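Local coordinates for protein probable starch synthase 4, chloroplastic/amyloplastic (Arabidopsis thaliana, PDB 6GNE) that is a probable plastid starch synthase of the two-domain GT-B glycosyltransferase fold and binds adenosine-5'-diphosphate and glycan, at residues T402-I414 with W469-F481. Sequence-based numbering, arbitrary orientation.
With ADP (adenosine-5'-diphosphate), chain F.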
ATOM      1  N   THR A 402       0.734   8.155   1.400  1.00 28.44           N
ATOM      2  CA  THR A 402       1.634   9.155   1.954  1.00 29.43           C
ATOM      3  C   THR A 402       1.023  10.569   1.983  1.00 28.88           C
ATOM      4  O   THR A 402       1.285  11.341   2.905  1.00 28.03           O
ATOM      5  CB  THR A 402       2.932   9.179   1.188  1.00 30.16           C
ATOM      6  OG1 THR A 402       2.661   9.486  -0.190  1.00 29.23           O
ATOM      7  CG2 THR A 402       3.683   7.823   1.333  1.00 30.96           C
ATOM      8  N   GLN A 403       0.192  10.884   0.992  1.00 28.17           N
ATOM      9  CA  GLN A 403      -0.517  12.164   0.998  1.00 28.81           C
ATOM     10  C   GLN A 403      -1.539  12.258   2.144  1.00 29.31           C
ATOM     11  O   GLN A 403      -1.771  13.331   2.688  1.00 30.29           O
ATOM     12  CB  GLN A 403      -1.200  12.445  -0.357  1.00 29.65           C
ATOM     13  CG  GLN A 403      -2.582  11.812  -0.627  1.00 29.34           C
ATOM     14  CD  GLN A 403      -2.503  10.388  -1.131  1.00 30.21           C
ATOM     15  OE1 GLN A 403      -1.454   9.719  -1.038  1.00 31.98           O
ATOM     16  NE2 GLN A 403      -3.610   9.911  -1.693  1.00 30.50           N
ATOM     17  N   MET A 404      -2.151  11.130   2.498  1.00 28.76           N
ATOM     18  CA  MET A 404      -3.084  11.086   3.607  1.00 29.32           C
ATOM     19  C   MET A 404      -2.330  11.225   4.939  1.00 29.56           C
ATOM     20  O   MET A 404      -2.747  12.013   5.810  1.00 31.03           O
ATOM     21  CB  MET A 404      -3.894   9.802   3.588  1.00 29.57           C
ATOM     22  CG  MET A 404      -4.703   9.603   2.310  1.00 29.97           C
ATOM     23  SD  MET A 404      -5.774   8.168   2.340  1.00 30.45           S
ATOM     24  CE  MET A 404      -6.219   8.003   0.630  1.00 30.06           C
ATOM     25  N   ILE A 405      -1.205  10.522   5.065  1.00 27.58           N
ATOM     26  CA  ILE A 405      -0.395  10.612   6.275  1.00 27.61           C
ATOM     27  C   ILE A 405       0.137  12.028   6.396  1.00 27.96           C
ATOM     28  O   ILE A 405       0.056  12.616   7.483  1.00 29.52           O
ATOM     29  CB  ILE A 405       0.794   9.607   6.286  1.00 27.93           C
ATOM     30  CG1 ILE A 405       0.312   8.140   6.164  1.00 27.80           C
ATOM     31  CG2 ILE A 405       1.643   9.755   7.547  1.00 28.01           C
ATOM     32  CD1 ILE A 405       1.409   7.158   5.845  1.00 27.52           C
ATOM     33  N   ALA A 406       0.679  12.593   5.308  1.00 25.98           N
ATOM     34  CA  ALA A 406       1.172  13.963   5.360  1.00 26.04           C
ATOM     35  C   ALA A 406       0.105  14.932   5.898  1.00 26.78           C
ATOM     36  O   ALA A 406       0.366  15.687   6.833  1.00 27.94           O
ATOM     37  CB  ALA A 406       1.658  14.413   4.000  1.00 25.82           C
ATOM     38  N   MET A 407      -1.096  14.897   5.332  1.00 26.65           N
ATOM     39  CA  MET A 407      -2.157  15.793   5.789  1.00 28.28           C
ATOM     40  C   MET A 407      -2.570  15.545   7.254  1.00 29.80           C
ATOM     41  O   MET A 407      -2.878  16.472   8.002  1.00 30.02           O
ATOM     42  CB  MET A 407      -3.371  15.667   4.882  1.00 28.34           C
ATOM     43  CG  MET A 407      -3.150  16.322   3.536  1.00 28.07           C
ATOM     44  SD  MET A 407      -4.615  16.429   2.528  1.00 28.93           S
ATOM     45  CE  MET A 407      -4.758  14.743   1.952  1.00 27.58           C
ATOM     46  N   ARG A 408      -2.537  14.286   7.663  1.00 30.46           N
ATOM     47  CA  ARG A 408      -2.794  13.925   9.043  1.00 32.81           C
ATOM     48  C   ARG A 408      -1.782  14.590   9.978  1.00 33.08           C
ATOM     49  O   ARG A 408      -2.146  14.972  11.076  1.00 33.96           O
ATOM     50  CB  ARG A 408      -2.774  12.393   9.178  1.00 34.13           C
ATOM     51  CG  ARG A 408      -2.890  11.798  10.570  1.00 35.50           C
ATOM     52  CD  ARG A 408      -4.247  12.068  11.170  1.00 37.95           C
ATOM     53  NE  ARG A 408      -4.474  11.201  12.325  1.00 40.96           N
ATOM     54  CZ  ARG A 408      -5.255  11.474  13.374  1.00 41.76           C
ATOM     55  NH1 ARG A 408      -5.917  12.609  13.450  1.00 41.40           N
ATOM     56  NH2 ARG A 408      -5.390  10.572  14.348  1.00 42.11           N
ATOM     57  N   TYR A 409      -0.538  14.728   9.524  1.00 32.52           N
ATOM     58  CA  TYR A 409       0.550  15.373  10.275  1.00 33.54           C
ATOM     59  C   TYR A 409       0.731  16.857   9.897  1.00 33.09           C
ATOM     60  O   TYR A 409       1.747  17.474  10.223  1.00 33.58           O
ATOM     61  CB  TYR A 409       1.869  14.580  10.075  1.00 33.36           C
ATOM     62  CG  TYR A 409       1.917  13.298  10.868  1.00 34.51           C
ATOM     63  CD1 TYR A 409       1.081  12.242  10.570  1.00 34.98           C
ATOM     64  CD2 TYR A 409       2.780  13.145  11.955  1.00 37.29           C
ATOM     65  CE1 TYR A 409       1.109  11.062  11.317  1.00 36.56           C
ATOM     66  CE2 TYR A 409       2.811  11.965  12.717  1.00 37.20           C
ATOM     67  CZ  TYR A 409       1.971  10.937  12.389  1.00 36.73           C
ATOM     68  OH  TYR A 409       1.972   9.775  13.095  1.00 37.92           O
ATOM     69  N   GLY A 410      -0.257  17.426   9.220  1.00 32.54           N
ATOM     70  CA  GLY A 410      -0.270  18.836   8.886  1.00 32.90           C
ATOM     71  C   GLY A 410       0.600  19.292   7.722  1.00 32.48           C
ATOM     72  O   GLY A 410       0.700  20.509   7.503  1.00 32.60           O
ATOM     73  N   SER A 411       1.233  18.353   7.001  1.00 31.19           N
ATOM     74  CA  SER A 411       2.081  18.696   5.861  1.00 31.55           C
ATOM     75  C   SER A 411       1.197  18.746   4.613  1.00 31.22           C
ATOM     76  O   SER A 411       0.462  17.793   4.340  1.00 31.47           O
ATOM     77  CB  SER A 411       3.219  17.674   5.712  1.00 31.33           C
ATOM     78  OG  SER A 411       4.155  18.012   4.694  1.00 31.18           O
ATOM     79  N   ILE A 412       1.275  19.839   3.866  1.00 31.34           N
ATOM     80  CA  ILE A 412       0.346  20.105   2.749  1.00 31.02           C
ATOM     81  C   ILE A 412       0.826  19.523   1.436  1.00 29.30           C
ATOM     82  O   ILE A 412       1.933  19.805   1.024  1.00 29.95           O
ATOM     83  CB  ILE A 412       0.128  21.604   2.573  1.00 32.07           C
ATOM     84  CG1 ILE A 412      -0.404  22.209   3.892  1.00 34.15           C
ATOM     85  CG2 ILE A 412      -0.826  21.882   1.421  1.00 32.88           C
ATOM     86  CD1 ILE A 412      -1.652  21.532   4.459  1.00 34.88           C
ATOM     87  N   PRO A 413       0.004  18.693   0.781  1.00 29.40           N
ATOM     88  CA  PRO A 413       0.492  17.932  -0.347  1.00 29.66           C
ATOM     89  C   PRO A 413       0.525  18.706  -1.647  1.00 30.51           C
ATOM     90  O   PRO A 413      -0.284  19.606  -1.876  1.00 32.37           O
ATOM     91  CB  PRO A 413      -0.509  16.765  -0.471  1.00 29.18           C
ATOM     92  CG  PRO A 413      -1.750  17.294   0.100  1.00 29.95           C
ATOM     93  CD  PRO A 413      -1.324  18.217   1.196  1.00 30.37           C
ATOM     94  N   ILE A 414       1.471  18.319  -2.482  1.00 30.10           N
ATOM     95  CA  ILE A 414       1.565  18.759  -3.848  1.00 30.60           C
ATOM     96  C   ILE A 414       1.580  17.477  -4.680  1.00 30.27           C
ATOM     97  O   ILE A 414       2.528  16.693  -4.603  1.00 27.40           O
ATOM     98  CB  ILE A 414       2.862  19.570  -4.116  1.00 31.65           C
ATOM     99  CG1 ILE A 414       2.986  20.741  -3.112  1.00 31.89           C
ATOM    100  CG2 ILE A 414       2.942  19.995  -5.593  1.00 31.16           C
ATOM    101  CD1 ILE A 414       4.266  21.516  -3.245  1.00 33.17           C
ATOM    102  N   TRP A 469      -2.117  30.419   6.056  1.00 43.97           N
ATOM    103  CA  TRP A 469      -1.458  29.140   5.964  1.00 40.36           C
ATOM    104  C   TRP A 469      -1.743  28.242   7.154  1.00 40.47           C
ATOM    105  O   TRP A 469      -1.960  27.034   6.990  1.00 39.36           O
ATOM    106  CB  TRP A 469       0.050  29.327   5.818  1.00 38.10           C
ATOM    107  CG  TRP A 469       0.752  28.031   5.699  1.00 35.51           C
ATOM    108  CD1 TRP A 469       1.367  27.321   6.698  1.00 34.30           C
ATOM    109  CD2 TRP A 469       0.879  27.267   4.514  1.00 33.49           C
ATOM    110  NE1 TRP A 469       1.854  26.147   6.197  1.00 33.24           N
ATOM    111  CE2 TRP A 469       1.574  26.088   4.852  1.00 32.59           C
ATOM    112  CE3 TRP A 469       0.477  27.467   3.189  1.00 33.33           C
ATOM    113  CZ2 TRP A 469       1.911  25.115   3.897  1.00 31.05           C
ATOM    114  CZ3 TRP A 469       0.788  26.497   2.249  1.00 32.83           C
ATOM    115  CH2 TRP A 469       1.529  25.329   2.609  1.00 30.51           C
ATOM    116  N   MET A 470      -1.703  28.822   8.346  1.00 42.46           N
ATOM    117  CA  MET A 470      -1.931  28.073   9.588  1.00 43.94           C
ATOM    118  C   MET A 470      -3.369  27.511   9.648  1.00 42.90           C
ATOM    119  O   MET A 470      -3.591  26.418  10.179  1.00 40.04           O
ATOM    120  CB  MET A 470      -1.637  28.975  10.796  1.00 47.30           C
ATOM    121  CG  MET A 470      -1.121  28.276  12.030  1.00 49.05           C
ATOM    122  SD  MET A 470      -0.813  29.495  13.315  1.00 52.86           S
ATOM    123  CE  MET A 470      -1.184  28.514  14.798  1.00 54.17           C
ATOM    124  N   ARG A 471      -4.318  28.247   9.063  1.00 43.11           N
ATOM    125  CA  ARG A 471      -5.686  27.756   8.934  1.00 43.37           C
ATOM    126  C   ARG A 471      -5.791  26.575   8.004  1.00 40.05           C
ATOM    127  O   ARG A 471      -6.571  25.670   8.264  1.00 38.77           O
ATOM    128  CB  ARG A 471      -6.626  28.858   8.441  1.00 45.66           C
ATOM    129  CG  ARG A 471      -7.165  29.750   9.517  1.00 48.91           C
ATOM    130  CD  ARG A 471      -8.290  30.591   8.958  1.00 51.17           C
ATOM    131  NE  ARG A 471      -8.210  31.950   9.470  1.00 54.98           N
ATOM    132  CZ  ARG A 471      -9.166  32.869   9.325  1.00 58.47           C
ATOM    133  NH1 ARG A 471     -10.305  32.573   8.663  1.00 58.79           N
ATOM    134  NH2 ARG A 471      -8.993  34.084   9.876  1.00 60.76           N
ATOM    135  N   LEU A 472      -5.026  26.614   6.916  1.00 38.67           N
ATOM    136  CA  LEU A 472      -4.990  25.529   5.961  1.00 37.25           C
ATOM    137  C   LEU A 472      -4.448  24.252   6.630  1.00 37.21           C
ATOM    138  O   LEU A 472      -5.023  23.158   6.421  1.00 35.85           O
ATOM    139  CB  LEU A 472      -4.151  25.907   4.723  1.00 36.21           C
ATOM    140  CG  LEU A 472      -4.049  24.841   3.629  1.00 34.92           C
ATOM    141  CD1 LEU A 472      -5.420  24.402   3.101  1.00 35.06           C
ATOM    142  CD2 LEU A 472      -3.211  25.387   2.483  1.00 35.12           C
ATOM    143  N   VAL A 473      -3.380  24.399   7.437  1.00 37.49           N
ATOM    144  CA  VAL A 473      -2.820  23.296   8.218  1.00 37.04           C
ATOM    145  C   VAL A 473      -3.869  22.730   9.184  1.00 38.72           C
ATOM    146  O   VAL A 473      -4.112  21.512   9.193  1.00 38.96           O
ATOM    147  CB  VAL A 473      -1.561  23.717   9.011  1.00 37.75           C
ATOM    148  CG1 VAL A 473      -1.095  22.604   9.931  1.00 38.04           C
ATOM    149  CG2 VAL A 473      -0.411  24.084   8.086  1.00 36.77           C
ATOM    150  N   GLU A 474      -4.493  23.606   9.971  1.00 40.92           N
ATOM    151  CA  GLU A 474      -5.571  23.203  10.901  1.00 43.33           C
ATOM    152  C   GLU A 474      -6.704  22.418  10.225  1.00 43.06           C
ATOM    153  O   GLU A 474      -7.165  21.363  10.709  1.00 42.49           O
ATOM    154  CB  GLU A 474      -6.137  24.426  11.613  1.00 45.48           C
ATOM    155  CG  GLU A 474      -5.143  24.928  12.647  1.00 47.89           C
ATOM    156  CD  GLU A 474      -5.401  26.315  13.163  1.00 51.25           C
ATOM    157  OE1 GLU A 474      -4.743  26.688  14.167  1.00 53.24           O
ATOM    158  OE2 GLU A 474      -6.246  27.019  12.557  1.00 53.39           O
ATOM    159  N   LYS A 475      -7.116  22.932   9.080  1.00 42.65           N
ATOM    160  CA  LYS A 475      -8.237  22.361   8.358  1.00 43.48           C
ATOM    161  C   LYS A 475      -7.930  20.962   7.862  1.00 40.79           C
ATOM    162  O   LYS A 475      -8.752  20.056   7.984  1.00 41.81           O
ATOM    163  CB  LYS A 475      -8.597  23.265   7.176  1.00 44.98           C
ATOM    164  CG  LYS A 475      -9.734  22.756   6.328  1.00 47.12           C
ATOM    165  CD  LYS A 475      -9.933  23.672   5.155  1.00 49.76           C
ATOM    166  CE  LYS A 475     -10.671  22.956   4.045  1.00 50.82           C
ATOM    167  NZ  LYS A 475     -10.498  23.785   2.831  1.00 52.43           N
ATOM    168  N   VAL A 476      -6.754  20.820   7.281  1.00 37.74           N
ATOM    169  CA  VAL A 476      -6.280  19.579   6.684  1.00 36.01           C
ATOM    170  C   VAL A 476      -6.062  18.504   7.754  1.00 34.92           C
ATOM    171  O   VAL A 476      -6.356  17.323   7.550  1.00 33.15           O
ATOM    172  CB  VAL A 476      -4.993  19.935   5.872  1.00 35.91           C
ATOM    173  CG1 VAL A 476      -4.093  18.785   5.633  1.00 35.49           C
ATOM    174  CG2 VAL A 476      -5.391  20.529   4.541  1.00 36.16           C
ATOM    175  N   MET A 477      -5.561  18.936   8.910  1.00 36.52           N
ATOM    176  CA  MET A 477      -5.395  18.052  10.068  1.00 36.84           C
ATOM    177  C   MET A 477      -6.727  17.550  10.674  1.00 37.55           C
ATOM    178  O   MET A 477      -6.711  16.546  11.360  1.00 38.48           O
ATOM    179  CB  MET A 477      -4.535  18.717  11.137  1.00 37.55           C
ATOM    180  CG  MET A 477      -3.063  18.795  10.753  1.00 37.45           C
ATOM    181  SD  MET A 477      -1.953  19.367  12.078  1.00 38.37           S
ATOM    182  CE  MET A 477      -2.123  17.907  13.120  1.00 39.13           C
ATOM    183  N   SER A 478      -7.842  18.240  10.410  1.00 37.94           N
ATOM    184  CA  SER A 478      -9.198  17.862  10.835  1.00 39.23           C
ATOM    185  C   SER A 478      -9.990  16.991   9.855  1.00 38.33           C
ATOM    186  O   SER A 478     -11.130  16.655  10.128  1.00 38.87           O
ATOM    187  CB  SER A 478     -10.017  19.118  11.126  1.00 40.51           C
ATOM    188  OG  SER A 478      -9.344  19.918  12.073  1.00 42.39           O
ATOM    189  N   ILE A 479      -9.400  16.633   8.726  1.00 37.87           N
ATOM    190  CA  ILE A 479     -10.057  15.713   7.783  1.00 38.68           C
ATOM    191  C   ILE A 479      -9.991  14.266   8.311  1.00 39.16           C
ATOM    192  O   ILE A 479      -9.002  13.856   8.895  1.00 38.83           O
ATOM    193  CB  ILE A 479      -9.437  15.813   6.373  1.00 38.04           C
ATOM    194  CG1 ILE A 479      -9.619  17.233   5.810  1.00 38.29           C
ATOM    195  CG2 ILE A 479     -10.021  14.738   5.420  1.00 36.67           C
ATOM    196  CD1 ILE A 479      -8.842  17.450   4.514  1.00 37.69           C
ATOM    197  N   ASP A 480     -11.081  13.520   8.139  1.00 41.97           N
ATOM    198  CA  ASP A 480     -11.151  12.116   8.557  1.00 42.67           C
ATOM    199  C   ASP A 480     -10.488  11.256   7.475  1.00 40.31           C
ATOM    200  O   ASP A 480     -11.038  11.082   6.382  1.00 40.06           O
ATOM    201  CB  ASP A 480     -12.617  11.683   8.804  1.00 44.10           C
ATOM    202  CG  ASP A 480     -12.738  10.265   9.384  1.00 44.20           C
ATOM    203  OD1 ASP A 480     -11.706   9.587   9.518  1.00 42.37           O
ATOM    204  OD2 ASP A 480     -13.875   9.827   9.726  1.00 46.84           O
ATOM    205  N   PHE A 481      -9.305  10.740   7.800  1.00 38.97           N
ATOM    206  CA  PHE A 481      -8.596   9.768   6.947  1.00 37.19           C
ATOM    207  C   PHE A 481      -8.719   8.340   7.447  1.00 36.36           C
ATOM    208  O   PHE A 481      -8.127   7.436   6.880  1.00 33.76           O
ATOM    209  CB  PHE A 481      -7.113  10.132   6.816  1.00 36.04           C
ATOM    210  CG  PHE A 481      -6.880  11.465   6.197  1.00 35.42           C
ATOM    211  CD1 PHE A 481      -7.183  11.673   4.859  1.00 34.39           C
ATOM    212  CD2 PHE A 481      -6.413  12.532   6.960  1.00 35.92           C
ATOM    213  CE1 PHE A 481      -6.983  12.913   4.268  1.00 34.71           C
ATOM    214  CE2 PHE A 481      -6.230  13.787   6.371  1.00 36.63           C
ATOM    215  CZ  PHE A 481      -6.513  13.976   5.020  1.00 35.31           C
TER
HETATM  216  PB  ADP F 601       3.361   2.358  -2.488  1.00 27.46           P
HETATM  217  O1B ADP F 601       2.394   1.304  -2.035  1.00 28.85           O
HETATM  218  O2B ADP F 601       4.738   2.306  -1.891  1.00 27.40           O
HETATM  219  O3B ADP F 601       3.418   2.427  -3.996  1.00 28.09           O
HETATM  220  PA  ADP F 601       1.734   4.024  -0.786  1.00 28.50           P
HETATM  221  O1A ADP F 601       1.633   5.516  -0.648  1.00 29.64           O
HETATM  222  O2A ADP F 601       0.421   3.316  -1.000  1.00 30.69           O
HETATM  223  O3A ADP F 601       2.772   3.769  -1.990  1.00 27.33           O
HETATM  224  O5' ADP F 601       2.428   3.362   0.502  1.00 28.95           O
HETATM  225  C5' ADP F 601       3.728   3.748   0.950  1.00 29.36           C
HETATM  226  C4' ADP F 601       4.008   3.426   2.429  1.00 28.85           C
HETATM  227  O4' ADP F 601       5.388   3.066   2.596  1.00 28.56           O
HETATM  228  C3' ADP F 601       3.821   4.614   3.350  1.00 28.13           C
HETATM  229  O3' ADP F 601       3.520   4.136   4.650  1.00 27.88           O
HETATM  230  C2' ADP F 601       5.182   5.260   3.376  1.00 27.70           C
HETATM  231  O2' ADP F 601       5.399   6.044   4.536  1.00 28.75           O
HETATM  232  C1' ADP F 601       6.069   4.051   3.372  1.00 28.36           C
HETATM  233  N9  ADP F 601       7.396   4.282   2.760  1.00 29.82           N
HETATM  234  C8  ADP F 601       7.687   4.348   1.455  1.00 29.22           C
HETATM  235  N7  ADP F 601       9.015   4.520   1.274  1.00 29.29           N
HETATM  236  C5  ADP F 601       9.598   4.564   2.482  1.00 29.69           C
HETATM  237  C6  ADP F 601      10.983   4.734   3.021  1.00 29.92           C
HETATM  238  N6  ADP F 601      12.029   4.906   2.175  1.00 28.33           N
HETATM  239  N1  ADP F 601      11.136   4.715   4.376  1.00 29.74           N
HETATM  240  C2  ADP F 601      10.069   4.564   5.203  1.00 30.03           C
HETATM  241  N3  ADP F 601       8.806   4.415   4.772  1.00 29.05           N
HETATM  242  C4  ADP F 601       8.517   4.409   3.455  1.00 29.65           C
HETATM  243  O   HOH W   1      -4.513  15.412  12.523  1.00 21.36           O
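In the C-terminal Rossmann-like domain of this GT-B fold, helix 402-408, its Schellman turn and strand 412-414 of the parallel sheet pack through Met407, Gly410 and Ile412 against helix 469-477 and the turn to Phe481. The two helix axes come within 9.3 Å at 118°. Met407 lies at the middle: its CB is 3.6 Å from Phe481 CZ, while Val476 CG1 lies against its CB and CG. The Met407 chain bends at its last torsion (chi3 -76°), which brings Met407 CE back to 3.6 Å from Phe481 CZ; Met407 SD, 5.2 Å from the ring centroid, makes an oblique Met-aromatic contact. Met404 O sits over one face of the Phe481 ring, 3.8 Å above its plane, and Ile479 CG2 over the opposite face, both displaced toward the rim.

The Schellman motif has Gly410, with positive phi, as its C' residue, closed by Ser411 N to Ala406 O and Gly410 N to Met407 O. Met477 CG packs 3.4 Å from Gly410 CA. Beyond it, Ile412 CG1 reaches Trp469 CZ2 at 3.7 Å, and its CD1 meets both methyls of Val476. A water bridges the carbonyls of Arg408 and Met477, whereas Arg408 NE and NH2 bond the carbonyls of Trp269 and Thr266.

The side chains that meet directly are thus apolar, and a water gives a polar link between the two backbones, joining helix 469-477 to an element whose other end, at Thr402 N, makes a weak bond to ADP O1A.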